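Long-range contacts in glycosyl transferase (Staphylococcus aureus, PDB 5TZJ), which belongs to glycosyl transferase family 2, with a GT-A-type Rossmann-like domain that holds uridine-diphosphate-N-acetylglucosamine: residues S4-T9 with V77-A82; Q26-T31 with E99-A104; I118-V123 with Y201-R206; Y149-T154 with L250-S255. All coordinates share one frame; numbering follows the deposited sequence.

Interaction 1. Residues S4-T9 with V77-A82; sequences SVIVPT and VALKQA. With UD1 (uridine-diphosphate-N-acetylglucosamine), chain C.
I6 carries the apolar contact between strand 3-9 and the last turn of helix 72-81. On one branch I6 CG2 presses on A78 CB at 3.5 Å, closer than usual van der Waals spacing. The other branch keeps CG1 beside the backbone N (chi1 -73°) and then runs extended, which brings I6 CD1 to 3.7 Å from L79 CA and 4.2 Å from A82 CB. One side chain thus spans a helical turn. S4 adds a further van der Waals contact, S4 OG to A82 CB at 3.6 Å; that hydroxyl is hydrogen-bonded to G84 and E34, and no hydrogen bond joins the two segments. The ligand is met at the far end of the strand, where P8 O accepts from UD1 O3B at 2.7 Å and from UD1 O2' at 3.3 Å. As expected of a Rossmann-like fold, strand 3-9 runs between parallel strands 33-39 and 86-89. Helix 72-81 covers the I6 face, with A78 also on V36 and V38, whereas V5 and V7 pack against helix 16-24.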
# COMPACT_ATOMS: atom_id res chain seq x y z
N SER A 4 -9.72 -0.58 17.75
CA SER A 4 -10.90 -0.53 16.93
C SER A 4 -10.56 -1.31 15.68
O SER A 4 -9.62 -0.94 14.97
CB SER A 4 -11.32 0.90 16.61
OG SER A 4 -11.54 1.67 17.77
N VAL A 5 -11.28 -2.40 15.44
CA VAL A 5 -11.10 -3.18 14.22
C VAL A 5 -12.02 -2.61 13.14
O VAL A 5 -13.25 -2.65 13.29
CB VAL A 5 -11.41 -4.66 14.47
CG1 VAL A 5 -11.16 -5.45 13.19
CG2 VAL A 5 -10.55 -5.15 15.65
N ILE A 6 -11.44 -2.08 12.06
CA ILE A 6 -12.24 -1.37 11.07
C ILE A 6 -12.40 -2.25 9.83
O ILE A 6 -11.41 -2.67 9.22
CB ILE A 6 -11.61 -0.01 10.73
CG1 ILE A 6 -11.82 0.96 11.92
CG2 ILE A 6 -12.15 0.54 9.38
CD1 ILE A 6 -11.08 2.27 11.83
N VAL A 7 -13.65 -2.49 9.43
CA VAL A 7 -14.03 -3.42 8.38
C VAL A 7 -14.92 -2.71 7.39
O VAL A 7 -16.10 -2.46 7.69
CB VAL A 7 -14.78 -4.64 8.95
CG1 VAL A 7 -15.14 -5.63 7.81
CG2 VAL A 7 -13.96 -5.31 10.05
N PRO A 8 -14.43 -2.34 6.21
CA PRO A 8 -15.36 -1.87 5.16
C PRO A 8 -15.99 -3.08 4.50
O PRO A 8 -15.30 -4.05 4.19
CB PRO A 8 -14.44 -1.11 4.19
CG PRO A 8 -13.00 -1.88 4.32
CD PRO A 8 -13.03 -2.39 5.81
N THR A 9 -17.31 -3.05 4.27
CA THR A 9 -17.95 -4.18 3.59
C THR A 9 -18.66 -3.74 2.31
O THR A 9 -19.15 -2.60 2.20
CB THR A 9 -18.98 -4.89 4.51
OG1 THR A 9 -20.03 -3.98 4.84
CG2 THR A 9 -18.30 -5.37 5.80
N VAL A 77 -15.08 6.85 7.28
CA VAL A 77 -16.24 6.97 8.17
C VAL A 77 -16.01 6.19 9.44
O VAL A 77 -16.27 6.68 10.56
CB VAL A 77 -17.51 6.47 7.44
CG1 VAL A 77 -18.74 6.47 8.38
CG2 VAL A 77 -17.71 7.26 6.14
N ALA A 78 -15.45 4.97 9.31
CA ALA A 78 -15.18 4.15 10.48
C ALA A 78 -14.10 4.78 11.35
O ALA A 78 -14.18 4.70 12.59
CB ALA A 78 -14.72 2.74 10.06
N LEU A 79 -13.05 5.33 10.73
CA LEU A 79 -11.96 5.89 11.52
C LEU A 79 -12.45 7.03 12.41
O LEU A 79 -12.08 7.12 13.59
CB LEU A 79 -10.83 6.34 10.58
CG LEU A 79 -9.53 6.87 11.22
CD1 LEU A 79 -8.99 5.89 12.26
CD2 LEU A 79 -8.47 7.17 10.10
N LYS A 80 -13.37 7.85 11.88
CA LYS A 80 -13.95 8.93 12.69
C LYS A 80 -14.75 8.38 13.88
O LYS A 80 -14.68 8.94 14.97
CB LYS A 80 -14.82 9.83 11.81
CG LYS A 80 -14.01 10.93 11.12
CD LYS A 80 -14.35 11.07 9.64
CE LYS A 80 -13.39 12.05 8.93
NZ LYS A 80 -13.22 11.80 7.46
N GLN A 81 -15.51 7.29 13.68
CA GLN A 81 -16.30 6.69 14.76
C GLN A 81 -15.44 5.97 15.78
O GLN A 81 -15.86 5.78 16.92
CB GLN A 81 -17.33 5.69 14.21
CG GLN A 81 -18.42 6.29 13.31
CD GLN A 81 -19.18 5.24 12.48
OE1 GLN A 81 -18.80 4.07 12.43
NE2 GLN A 81 -20.25 5.67 11.81
N ALA A 82 -14.23 5.58 15.39
CA ALA A 82 -13.39 4.71 16.19
C ALA A 82 -12.96 5.37 17.49
O ALA A 82 -12.47 6.51 17.50
CB ALA A 82 -12.16 4.31 15.37
C1' UD1 C . -6.23 -5.19 -1.55
C2' UD1 C . -5.78 -4.63 -0.20
C3' UD1 C . -6.91 -3.81 0.32
C4' UD1 C . -6.95 -2.58 -0.53
C5' UD1 C . -7.45 -3.00 -1.91
C6' UD1 C . -7.49 -1.82 -2.84
C7' UD1 C . -4.05 -6.19 0.76
C8' UD1 C . -3.03 -5.56 -0.17
N2' UD1 C . -5.42 -5.74 0.73
O1' UD1 C . -7.28 -6.04 -1.28
O3' UD1 C . -6.78 -3.52 1.74
O4' UD1 C . -7.80 -1.62 0.06
O5' UD1 C . -6.57 -4.05 -2.48
O6' UD1 C . -6.32 -1.06 -2.69
O7' UD1 C . -3.75 -7.06 1.50
N1 UD1 C . -14.92 -2.47 -0.37
C2 UD1 C . -15.79 -1.32 -0.03
N3 UD1 C . -16.49 -0.55 -1.11
C4 UD1 C . -16.29 -0.94 -2.50
C5 UD1 C . -15.38 -2.09 -2.84
C6 UD1 C . -14.70 -2.84 -1.76
O2 UD1 C . -15.94 -1.02 1.09
O4 UD1 C . -16.84 -0.34 -3.35
C1B UD1 C . -14.22 -3.15 0.69
C2B UD1 C . -14.25 -4.77 0.60
O2' UD1 C . -15.53 -5.26 1.17
C3B UD1 C . -13.16 -5.15 1.27
C4B UD1 C . -12.13 -4.02 1.08
O4B UD1 C . -12.94 -2.80 0.60
O3B UD1 C . -13.41 -5.23 2.75
C5B UD1 C . -11.12 -4.28 0.11
O5B UD1 C . -11.72 -4.52 -1.14
PA UD1 C . -11.25 -5.90 -1.91
O1A UD1 C . -12.18 -6.18 -3.07
O2A UD1 C . -11.21 -7.05 -0.93
O3A UD1 C . -9.70 -5.55 -2.42
PB UD1 C . -8.38 -6.53 -2.42
O1B UD1 C . -8.69 -7.99 -2.14
O2B UD1 C . -7.92 -6.39 -3.86

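Interaction 2. Residues Q26-T31 with E99-A104; sequences QDFPKT and ETLKDA
Q26, D27 and F28 meet the first turn of helix 100-111 in a mixed polar and aromatic contact, made by the loop that links helix 16-24 to strand 33-39. The polar evidence begins with Q26, whose OE1 accepts from L101 N at 3.1 Å in a nearly straight bond (169° at the hydrogen). The donor also lies nearly in line with the amide C=O. NE2 of Q26 is bonded to the carbonyls of N97 and S22, so the amide is gripped at both ends. Water 1 accepts from K102 N at 2.8 Å, giving a partner to another amide of this first turn.

Charge comes next. K102 bends at its third torsion (chi3 59°) and places NZ 2.8 Å from D27 OD1, on the syn side of the D27 carboxylate but 30° out of its plane, and 2.9 Å from E99 OE1, on the anti side of the E99 carboxylate and also tilted from the plane. The lysine thereby joins two acids whose oxygens, D27 OD1 and E99 OE1, are only 4.2 Å apart, and probably offsets their mutual repulsion.

F28 supplies the apolar part: L101 CB sits over one ring face, 4.1 Å from the centroid, as a CH-pi contact, while P29 CD lies over the opposite face, toward the rim. Outward, F28 and L101 both touch F33 of strand 33-39, and L101 and A104 rest on F3 of strand 3-9.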
# COMPACT_ATOMS: atom_id res chain seq x y z
N GLN A 26 -11.21 -14.05 19.35
CA GLN A 26 -10.03 -13.43 19.95
C GLN A 26 -9.92 -13.83 21.42
O GLN A 26 -10.89 -13.72 22.19
CB GLN A 26 -10.09 -11.91 19.84
CG GLN A 26 -9.88 -11.38 18.40
CD GLN A 26 -8.54 -11.79 17.82
OE1 GLN A 26 -7.49 -11.34 18.28
NE2 GLN A 26 -8.56 -12.65 16.81
N ASP A 27 -8.73 -14.32 21.79
CA ASP A 27 -8.44 -14.57 23.20
C ASP A 27 -7.86 -13.29 23.79
O ASP A 27 -6.69 -13.17 24.18
CB ASP A 27 -7.56 -15.81 23.39
CG ASP A 27 -6.12 -15.64 22.92
OD1 ASP A 27 -5.27 -16.41 23.43
OD2 ASP A 27 -5.84 -14.76 22.07
N PHE A 28 -8.74 -12.30 23.85
CA PHE A 28 -8.54 -10.92 24.22
C PHE A 28 -9.91 -10.46 24.68
O PHE A 28 -10.92 -10.89 24.09
CB PHE A 28 -8.06 -10.09 23.03
CG PHE A 28 -7.60 -8.72 23.40
CD1 PHE A 28 -6.41 -8.55 24.08
CD2 PHE A 28 -8.38 -7.60 23.10
CE1 PHE A 28 -5.98 -7.28 24.45
CE2 PHE A 28 -7.96 -6.33 23.46
CZ PHE A 28 -6.75 -6.17 24.15
N PRO A 29 -10.01 -9.61 25.71
CA PRO A 29 -11.34 -9.21 26.21
C PRO A 29 -12.15 -8.43 25.18
O PRO A 29 -11.64 -7.49 24.55
CB PRO A 29 -11.02 -8.36 27.45
CG PRO A 29 -9.59 -8.66 27.79
CD PRO A 29 -8.94 -8.95 26.46
N LYS A 30 -13.42 -8.83 25.01
CA LYS A 30 -14.34 -8.18 24.07
C LYS A 30 -14.70 -6.77 24.53
O LYS A 30 -15.05 -5.93 23.69
CB LYS A 30 -15.63 -9.00 23.91
CG LYS A 30 -15.57 -10.06 22.81
CD LYS A 30 -14.41 -11.03 23.07
CE LYS A 30 -14.49 -12.24 22.18
NZ LYS A 30 -15.82 -12.90 22.33
N THR A 31 -14.62 -6.52 25.83
CA THR A 31 -14.73 -5.19 26.41
C THR A 31 -13.60 -4.25 26.00
O THR A 31 -13.73 -3.04 26.18
CB THR A 31 -14.72 -5.32 27.93
OG1 THR A 31 -14.57 -4.02 28.52
CG2 THR A 31 -13.56 -6.18 28.36
N GLU A 99 -4.84 -14.96 18.58
CA GLU A 99 -3.98 -14.26 19.52
C GLU A 99 -3.52 -12.90 19.00
O GLU A 99 -2.70 -12.24 19.66
CB GLU A 99 -2.78 -15.15 19.86
CG GLU A 99 -3.24 -16.51 20.36
CD GLU A 99 -2.11 -17.40 20.80
OE1 GLU A 99 -1.48 -17.15 21.87
OE2 GLU A 99 -1.84 -18.36 20.06
N THR A 100 -4.05 -12.44 17.87
CA THR A 100 -3.55 -11.21 17.27
C THR A 100 -3.65 -10.03 18.23
O THR A 100 -2.65 -9.36 18.49
CB THR A 100 -4.32 -10.90 15.98
OG1 THR A 100 -4.04 -11.93 15.03
CG2 THR A 100 -3.89 -9.57 15.42
N LEU A 101 -4.84 -9.77 18.77
CA LEU A 101 -4.98 -8.58 19.61
C LEU A 101 -4.22 -8.72 20.93
O LEU A 101 -3.68 -7.74 21.45
CB LEU A 101 -6.47 -8.29 19.87
CG LEU A 101 -7.34 -7.93 18.64
CD1 LEU A 101 -8.68 -7.25 19.04
CD2 LEU A 101 -6.56 -7.07 17.62
N LYS A 102 -4.19 -9.93 21.49
CA LYS A 102 -3.39 -10.15 22.69
C LYS A 102 -1.90 -9.92 22.41
O LYS A 102 -1.25 -9.12 23.08
CB LYS A 102 -3.62 -11.56 23.22
CG LYS A 102 -2.86 -11.89 24.47
CD LYS A 102 -3.09 -13.34 24.82
CE LYS A 102 -2.65 -14.27 23.70
NZ LYS A 102 -2.66 -15.70 24.11
N ASP A 103 -1.37 -10.58 21.38
CA ASP A 103 0.05 -10.40 21.06
C ASP A 103 0.36 -8.94 20.75
O ASP A 103 1.37 -8.40 21.23
CB ASP A 103 0.46 -11.29 19.89
CG ASP A 103 0.48 -12.76 20.25
OD1 ASP A 103 0.10 -13.12 21.40
OD2 ASP A 103 0.88 -13.54 19.36
N ALA A 104 -0.50 -8.26 19.99
CA ALA A 104 -0.19 -6.88 19.63
C ALA A 104 -0.29 -5.96 20.83
O ALA A 104 0.48 -5.01 20.96
CB ALA A 104 -1.12 -6.39 18.51
O HOH W 1 -6.24 -11.70 20.86

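Interaction 3. Residues I118-V123 with Y201-R206; sequences IKMKGV and YYATKR. With UD1 (uridine-diphosphate-N-acetylglucosamine), chain C.
Y201, with CG anti to the backbone N (chi1 -169°), and M120, with CG beside its own N (chi1 -39°), lie side by side and point the same way. M120 then folds at the thioether (chi3 58°), which brings M120 CE to 3.9 Å from Y201 CD1, approaching the ring obliquely.

The backbones beneath them are parallel beta-strands, paired M120 with Y201, K121 with Y202 and G122 with A203. Four bonds establish the register: Y201 N to K119 O at 3.0 Å, K121 N to Y201 O at 2.8 Å, A203 N to K121 O at 2.9 Å and V123 N to A203 O at 2.8 Å. On the other sheet face K121 CB leans obliquely on the Y202 ring, and V123 CG2 comes to the edge of that ring.

Past the strand, R206 NH2 makes weak bonds to UD1 O1A at 2.9 Å and UD1 O2A at 3.2 Å. D93 pairs with NE of this guanidinium and the E209 carbonyl accepts from NH1, which fixes how the group is turned. Its positive charge beside two oxygens of one phosphate is consistent with partial neutralisation of the ligand's diphosphate.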
# COMPACT_ATOMS: atom_id res chain seq x y z
N ILE A 118 2.08 -6.48 11.20
CA ILE A 118 1.84 -7.83 11.70
C ILE A 118 1.93 -8.81 10.55
O ILE A 118 1.46 -8.53 9.44
CB ILE A 118 0.49 -7.93 12.42
CG1 ILE A 118 -0.65 -7.48 11.49
CG2 ILE A 118 0.53 -7.16 13.74
CD1 ILE A 118 -2.03 -7.68 12.15
N LYS A 119 2.60 -9.93 10.79
CA LYS A 119 2.96 -10.84 9.71
C LYS A 119 1.70 -11.37 9.02
O LYS A 119 0.74 -11.76 9.68
CB LYS A 119 3.81 -12.00 10.25
CG LYS A 119 4.15 -13.00 9.16
CD LYS A 119 4.80 -14.25 9.72
CE LYS A 119 6.12 -13.98 10.35
NZ LYS A 119 6.68 -15.24 10.97
N MET A 120 1.73 -11.39 7.70
CA MET A 120 0.58 -11.87 6.94
C MET A 120 0.85 -13.26 6.36
O MET A 120 1.99 -13.70 6.21
CB MET A 120 0.23 -10.89 5.82
CG MET A 120 0.36 -9.42 6.20
SD MET A 120 0.30 -8.36 4.72
CE MET A 120 -1.30 -8.88 4.09
N LYS A 121 -0.25 -13.96 6.06
CA LYS A 121 -0.19 -15.26 5.40
C LYS A 121 -1.19 -15.28 4.26
O LYS A 121 -2.35 -14.88 4.43
CB LYS A 121 -0.49 -16.38 6.39
CG LYS A 121 -0.80 -17.72 5.73
CD LYS A 121 0.37 -18.23 4.90
CE LYS A 121 0.10 -19.64 4.41
NZ LYS A 121 -0.34 -20.49 5.53
N GLY A 122 -0.73 -15.73 3.08
CA GLY A 122 -1.64 -15.94 1.97
C GLY A 122 -2.50 -17.18 2.18
O GLY A 122 -2.05 -18.18 2.74
N VAL A 123 -3.75 -17.11 1.73
CA VAL A 123 -4.66 -18.25 1.79
C VAL A 123 -5.18 -18.52 0.39
O VAL A 123 -5.45 -17.59 -0.38
CB VAL A 123 -5.82 -18.03 2.77
CG1 VAL A 123 -6.67 -19.28 2.85
CG2 VAL A 123 -5.30 -17.68 4.14
N TYR A 201 -2.25 -11.92 10.09
CA TYR A 201 -3.23 -11.44 9.13
C TYR A 201 -3.33 -12.45 7.98
O TYR A 201 -2.40 -12.60 7.17
CB TYR A 201 -2.85 -10.03 8.64
CG TYR A 201 -3.98 -9.40 7.86
CD1 TYR A 201 -4.18 -9.73 6.53
CD2 TYR A 201 -4.87 -8.51 8.45
CE1 TYR A 201 -5.25 -9.22 5.82
CE2 TYR A 201 -5.91 -7.96 7.74
CZ TYR A 201 -6.10 -8.33 6.43
OH TYR A 201 -7.16 -7.80 5.71
N TYR A 202 -4.47 -13.13 7.87
CA TYR A 202 -4.73 -14.04 6.76
C TYR A 202 -5.46 -13.32 5.63
O TYR A 202 -6.59 -12.84 5.80
CB TYR A 202 -5.53 -15.26 7.23
CG TYR A 202 -4.83 -16.02 8.30
CD1 TYR A 202 -5.05 -15.72 9.64
CD2 TYR A 202 -3.94 -17.03 7.99
CE1 TYR A 202 -4.41 -16.42 10.65
CE2 TYR A 202 -3.30 -17.75 9.00
CZ TYR A 202 -3.53 -17.43 10.32
OH TYR A 202 -2.91 -18.12 11.32
N ALA A 203 -4.82 -13.27 4.47
CA ALA A 203 -5.38 -12.62 3.29
C ALA A 203 -5.79 -13.71 2.30
O ALA A 203 -4.98 -14.55 1.90
CB ALA A 203 -4.36 -11.65 2.69
N THR A 204 -7.08 -13.72 1.94
CA THR A 204 -7.65 -14.73 1.08
C THR A 204 -7.65 -14.28 -0.38
O THR A 204 -7.41 -13.12 -0.71
CB THR A 204 -9.08 -15.06 1.51
OG1 THR A 204 -9.83 -13.83 1.60
CG2 THR A 204 -9.08 -15.77 2.86
N LYS A 205 -7.95 -15.23 -1.27
CA LYS A 205 -8.35 -14.92 -2.64
C LYS A 205 -9.66 -15.66 -2.93
O LYS A 205 -9.66 -16.81 -3.37
CB LYS A 205 -7.27 -15.29 -3.65
CG LYS A 205 -7.12 -14.20 -4.71
CD LYS A 205 -7.06 -12.80 -4.05
CE LYS A 205 -7.05 -11.66 -5.07
NZ LYS A 205 -6.03 -11.86 -6.13
N ARG A 206 -10.77 -14.97 -2.65
CA ARG A 206 -12.09 -15.39 -3.11
C ARG A 206 -12.28 -14.86 -4.54
O ARG A 206 -11.35 -14.33 -5.15
CB ARG A 206 -13.17 -14.94 -2.13
CG ARG A 206 -13.03 -13.50 -1.60
CD ARG A 206 -13.79 -12.50 -2.47
NE ARG A 206 -13.49 -11.11 -2.14
CZ ARG A 206 -13.48 -10.12 -3.04
NH1 ARG A 206 -13.73 -10.40 -4.31
NH2 ARG A 206 -13.20 -8.87 -2.68
C1' UD1 C . -6.23 -5.19 -1.55
C2' UD1 C . -5.78 -4.63 -0.20
C3' UD1 C . -6.91 -3.81 0.32
C4' UD1 C . -6.95 -2.58 -0.53
C5' UD1 C . -7.45 -3.00 -1.91
C6' UD1 C . -7.49 -1.82 -2.84
C7' UD1 C . -4.05 -6.19 0.76
C8' UD1 C . -3.03 -5.56 -0.17
N2' UD1 C . -5.42 -5.74 0.73
O1' UD1 C . -7.28 -6.04 -1.28
O3' UD1 C . -6.78 -3.52 1.74
O4' UD1 C . -7.80 -1.62 0.06
O5' UD1 C . -6.57 -4.05 -2.48
O6' UD1 C . -6.32 -1.06 -2.69
O7' UD1 C . -3.75 -7.06 1.50
N1 UD1 C . -14.92 -2.47 -0.37
C2 UD1 C . -15.79 -1.32 -0.03
N3 UD1 C . -16.49 -0.55 -1.11
C4 UD1 C . -16.29 -0.94 -2.50
C5 UD1 C . -15.38 -2.09 -2.84
C6 UD1 C . -14.70 -2.84 -1.76
O2 UD1 C . -15.94 -1.02 1.09
O4 UD1 C . -16.84 -0.34 -3.35
C1B UD1 C . -14.22 -3.15 0.69
C2B UD1 C . -14.25 -4.77 0.60
O2' UD1 C . -15.53 -5.26 1.17
C3B UD1 C . -13.16 -5.15 1.27
C4B UD1 C . -12.13 -4.02 1.08
O4B UD1 C . -12.94 -2.80 0.60
O3B UD1 C . -13.41 -5.23 2.75
C5B UD1 C . -11.12 -4.28 0.11
O5B UD1 C . -11.72 -4.52 -1.14
PA UD1 C . -11.25 -5.90 -1.91
O1A UD1 C . -12.18 -6.18 -3.07
O2A UD1 C . -11.21 -7.05 -0.93
O3A UD1 C . -9.70 -5.55 -2.42
PB UD1 C . -8.38 -6.53 -2.42
O1B UD1 C . -8.69 -7.99 -2.14
O2B UD1 C . -7.92 -6.39 -3.86

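Interaction 4. Residues Y149-T154 with L250-S255; sequences YTLSPT and LNRHFS. With UD1 (uridine-diphosphate-N-acetylglucosamine), chain C.
R252, on helix 239-256 of the TarS linker family region, packs into a loop of the GT-A-type domain through a CH-pi contact with Y149 and a van der Waals contact of L151 with one face of its guanidinium. R252 CB lies over one face of the Y149 ring, 4.0 Å from the centroid and 26° off the normal. With CG opposite the backbone N (chi1 162°) and a bend at chi2, the chain slides past the tyrosine in the reverse direction and carries its flat end to the loop. There L151 CD1 sits over the centre of one guanidinium face, 3.5 Å from R252 CZ.

Water 2 ties the edge of that group to the backbone, accepting from R252 NH2 at 3.0 Å and from L151 N at 3.1 Å. In the next shell, I148 O accepts from R252 NH1, R146 makes a cation-pi contact with Y149, and L151 rests on Q179 and Y186 of helix 177-188. Further along the loop S152 reaches the ligand, S152 CB lying 3.5 Å from UD1 C8'.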
# COMPACT_ATOMS: atom_id res chain seq x y z
N TYR A 149 7.94 -1.78 0.98
CA TYR A 149 7.36 -2.77 0.09
C TYR A 149 6.01 -3.30 0.55
O TYR A 149 5.43 -4.13 -0.17
CB TYR A 149 8.35 -3.92 -0.12
CG TYR A 149 9.49 -3.41 -0.99
CD1 TYR A 149 10.54 -2.69 -0.45
CD2 TYR A 149 9.46 -3.57 -2.37
CE1 TYR A 149 11.58 -2.18 -1.25
CE2 TYR A 149 10.51 -3.05 -3.21
CZ TYR A 149 11.54 -2.34 -2.63
OH TYR A 149 12.55 -1.80 -3.42
N THR A 150 5.46 -2.81 1.68
CA THR A 150 4.10 -3.15 2.09
C THR A 150 3.35 -1.89 2.55
O THR A 150 3.63 -1.35 3.62
CB THR A 150 4.07 -4.27 3.16
OG1 THR A 150 2.69 -4.53 3.51
CG2 THR A 150 4.84 -3.93 4.42
N LEU A 151 2.42 -1.42 1.71
CA LEU A 151 1.65 -0.20 1.96
C LEU A 151 0.17 -0.48 2.18
O LEU A 151 -0.61 0.47 2.31
CB LEU A 151 1.86 0.80 0.79
CG LEU A 151 3.34 1.10 0.57
CD1 LEU A 151 3.54 2.03 -0.65
CD2 LEU A 151 3.89 1.70 1.85
N SER A 152 -0.23 -1.74 2.26
CA SER A 152 -1.62 -2.06 2.51
C SER A 152 -2.00 -1.56 3.91
O SER A 152 -1.13 -1.31 4.76
CB SER A 152 -1.82 -3.56 2.40
OG SER A 152 -1.14 -4.24 3.45
N PRO A 153 -3.28 -1.37 4.18
CA PRO A 153 -3.66 -0.82 5.48
C PRO A 153 -3.85 -1.88 6.56
O PRO A 153 -4.32 -1.56 7.67
CB PRO A 153 -4.98 -0.10 5.16
CG PRO A 153 -5.60 -0.94 4.07
CD PRO A 153 -4.42 -1.44 3.24
N THR A 154 -3.50 -3.14 6.27
CA THR A 154 -3.78 -4.30 7.15
C THR A 154 -2.71 -4.41 8.24
O THR A 154 -1.99 -5.41 8.37
CB THR A 154 -3.81 -5.56 6.31
OG1 THR A 154 -2.54 -5.69 5.63
CG2 THR A 154 -4.92 -5.44 5.27
N LEU A 250 10.53 4.86 -5.29
CA LEU A 250 10.59 4.70 -6.75
C LEU A 250 11.10 3.30 -7.14
O LEU A 250 10.59 2.71 -8.09
CB LEU A 250 11.46 5.80 -7.35
CG LEU A 250 10.91 7.23 -7.24
CD1 LEU A 250 11.98 8.29 -7.68
CD2 LEU A 250 9.64 7.40 -8.11
N ASN A 251 12.07 2.74 -6.39
CA ASN A 251 12.51 1.37 -6.67
C ASN A 251 11.35 0.38 -6.58
O ASN A 251 11.17 -0.48 -7.45
CB ASN A 251 13.60 0.95 -5.67
CG ASN A 251 14.93 1.62 -5.95
OD1 ASN A 251 15.22 2.10 -7.07
ND2 ASN A 251 15.76 1.67 -4.94
N ARG A 252 10.61 0.45 -5.46
CA ARG A 252 9.42 -0.36 -5.26
C ARG A 252 8.44 -0.19 -6.42
O ARG A 252 7.94 -1.17 -7.00
CB ARG A 252 8.76 0.02 -3.94
CG ARG A 252 7.29 -0.45 -3.84
CD ARG A 252 6.29 0.63 -3.26
NE ARG A 252 4.91 0.23 -3.59
CZ ARG A 252 4.20 -0.64 -2.89
NH1 ARG A 252 4.68 -1.15 -1.77
NH2 ARG A 252 2.97 -0.99 -3.29
N HIS A 253 8.12 1.06 -6.73
CA HIS A 253 7.02 1.36 -7.66
C HIS A 253 7.32 0.82 -9.04
O HIS A 253 6.51 0.11 -9.64
CB HIS A 253 6.80 2.86 -7.73
CG HIS A 253 5.83 3.27 -8.79
ND1 HIS A 253 4.47 3.28 -8.56
CD2 HIS A 253 5.99 3.65 -10.09
CE1 HIS A 253 3.83 3.65 -9.67
NE2 HIS A 253 4.74 3.89 -10.61
N PHE A 254 8.54 1.10 -9.54
CA PHE A 254 8.92 0.69 -10.89
C PHE A 254 9.15 -0.80 -10.98
O PHE A 254 9.06 -1.36 -12.09
CB PHE A 254 10.18 1.45 -11.38
CG PHE A 254 9.88 2.81 -11.95
CD1 PHE A 254 9.67 3.91 -11.10
CD2 PHE A 254 9.76 2.99 -13.33
CE1 PHE A 254 9.37 5.15 -11.62
CE2 PHE A 254 9.49 4.22 -13.85
CZ PHE A 254 9.28 5.31 -13.01
N SER A 255 9.39 -1.48 -9.84
CA SER A 255 9.56 -2.92 -9.84
C SER A 255 8.24 -3.66 -9.73
O SER A 255 8.12 -4.75 -10.29
CB SER A 255 10.45 -3.40 -8.68
OG SER A 255 11.68 -2.72 -8.69
C1' UD1 C . -6.23 -5.19 -1.55
C2' UD1 C . -5.78 -4.63 -0.20
C3' UD1 C . -6.91 -3.81 0.32
C4' UD1 C . -6.95 -2.58 -0.53
C5' UD1 C . -7.45 -3.00 -1.91
C6' UD1 C . -7.49 -1.82 -2.84
C7' UD1 C . -4.05 -6.19 0.76
C8' UD1 C . -3.03 -5.56 -0.17
N2' UD1 C . -5.42 -5.74 0.73
O1' UD1 C . -7.28 -6.04 -1.28
O3' UD1 C . -6.78 -3.52 1.74
O4' UD1 C . -7.80 -1.62 0.06
O5' UD1 C . -6.57 -4.05 -2.48
O6' UD1 C . -6.32 -1.06 -2.69
O7' UD1 C . -3.75 -7.06 1.50
N1 UD1 C . -14.92 -2.47 -0.37
C2 UD1 C . -15.79 -1.32 -0.03
N3 UD1 C . -16.49 -0.55 -1.11
C4 UD1 C . -16.29 -0.94 -2.50
C5 UD1 C . -15.38 -2.09 -2.84
C6 UD1 C . -14.70 -2.84 -1.76
O2 UD1 C . -15.94 -1.02 1.09
O4 UD1 C . -16.84 -0.34 -3.35
C1B UD1 C . -14.22 -3.15 0.69
C2B UD1 C . -14.25 -4.77 0.60
O2' UD1 C . -15.53 -5.26 1.17
C3B UD1 C . -13.16 -5.15 1.27
C4B UD1 C . -12.13 -4.02 1.08
O4B UD1 C . -12.94 -2.80 0.60
O3B UD1 C . -13.41 -5.23 2.75
C5B UD1 C . -11.12 -4.28 0.11
O5B UD1 C . -11.72 -4.52 -1.14
PA UD1 C . -11.25 -5.90 -1.91
O1A UD1 C . -12.18 -6.18 -3.07
O2A UD1 C . -11.21 -7.05 -0.93
O3A UD1 C . -9.70 -5.55 -2.42
PB UD1 C . -8.38 -6.53 -2.42
O1B UD1 C . -8.69 -7.99 -2.14
O2B UD1 C . -7.92 -6.39 -3.86
O HOH W 2 2.05 -2.76 -1.10

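Interactions 1, 3 and 4 all touch UD1, at its ribose and uracil, its phosphate and its acetamido sugar respectively; interaction 2 is not among them, and its centre is about 29 Å from that of interaction 4. Interactions 3 and 4 alternate along the chain and pack directly: Y201 OH lies 3.3 Å from T154 CG2, and M120 CE 3.8 Å from T154 OG1. The same tyrosine hydroxyl is hydrogen-bonded to D94 OD2 and D91 N, and D91 OD2 to UD1. Interaction 2 reaches interaction 3 through T100 CG2 and I118 CD1, 4.2 Å apart. Interactions 1 and 3, centres about 20 Å apart, reach one mixed sheet through strands 3-9, 115-122 and 201-203, with the ligand bridging them.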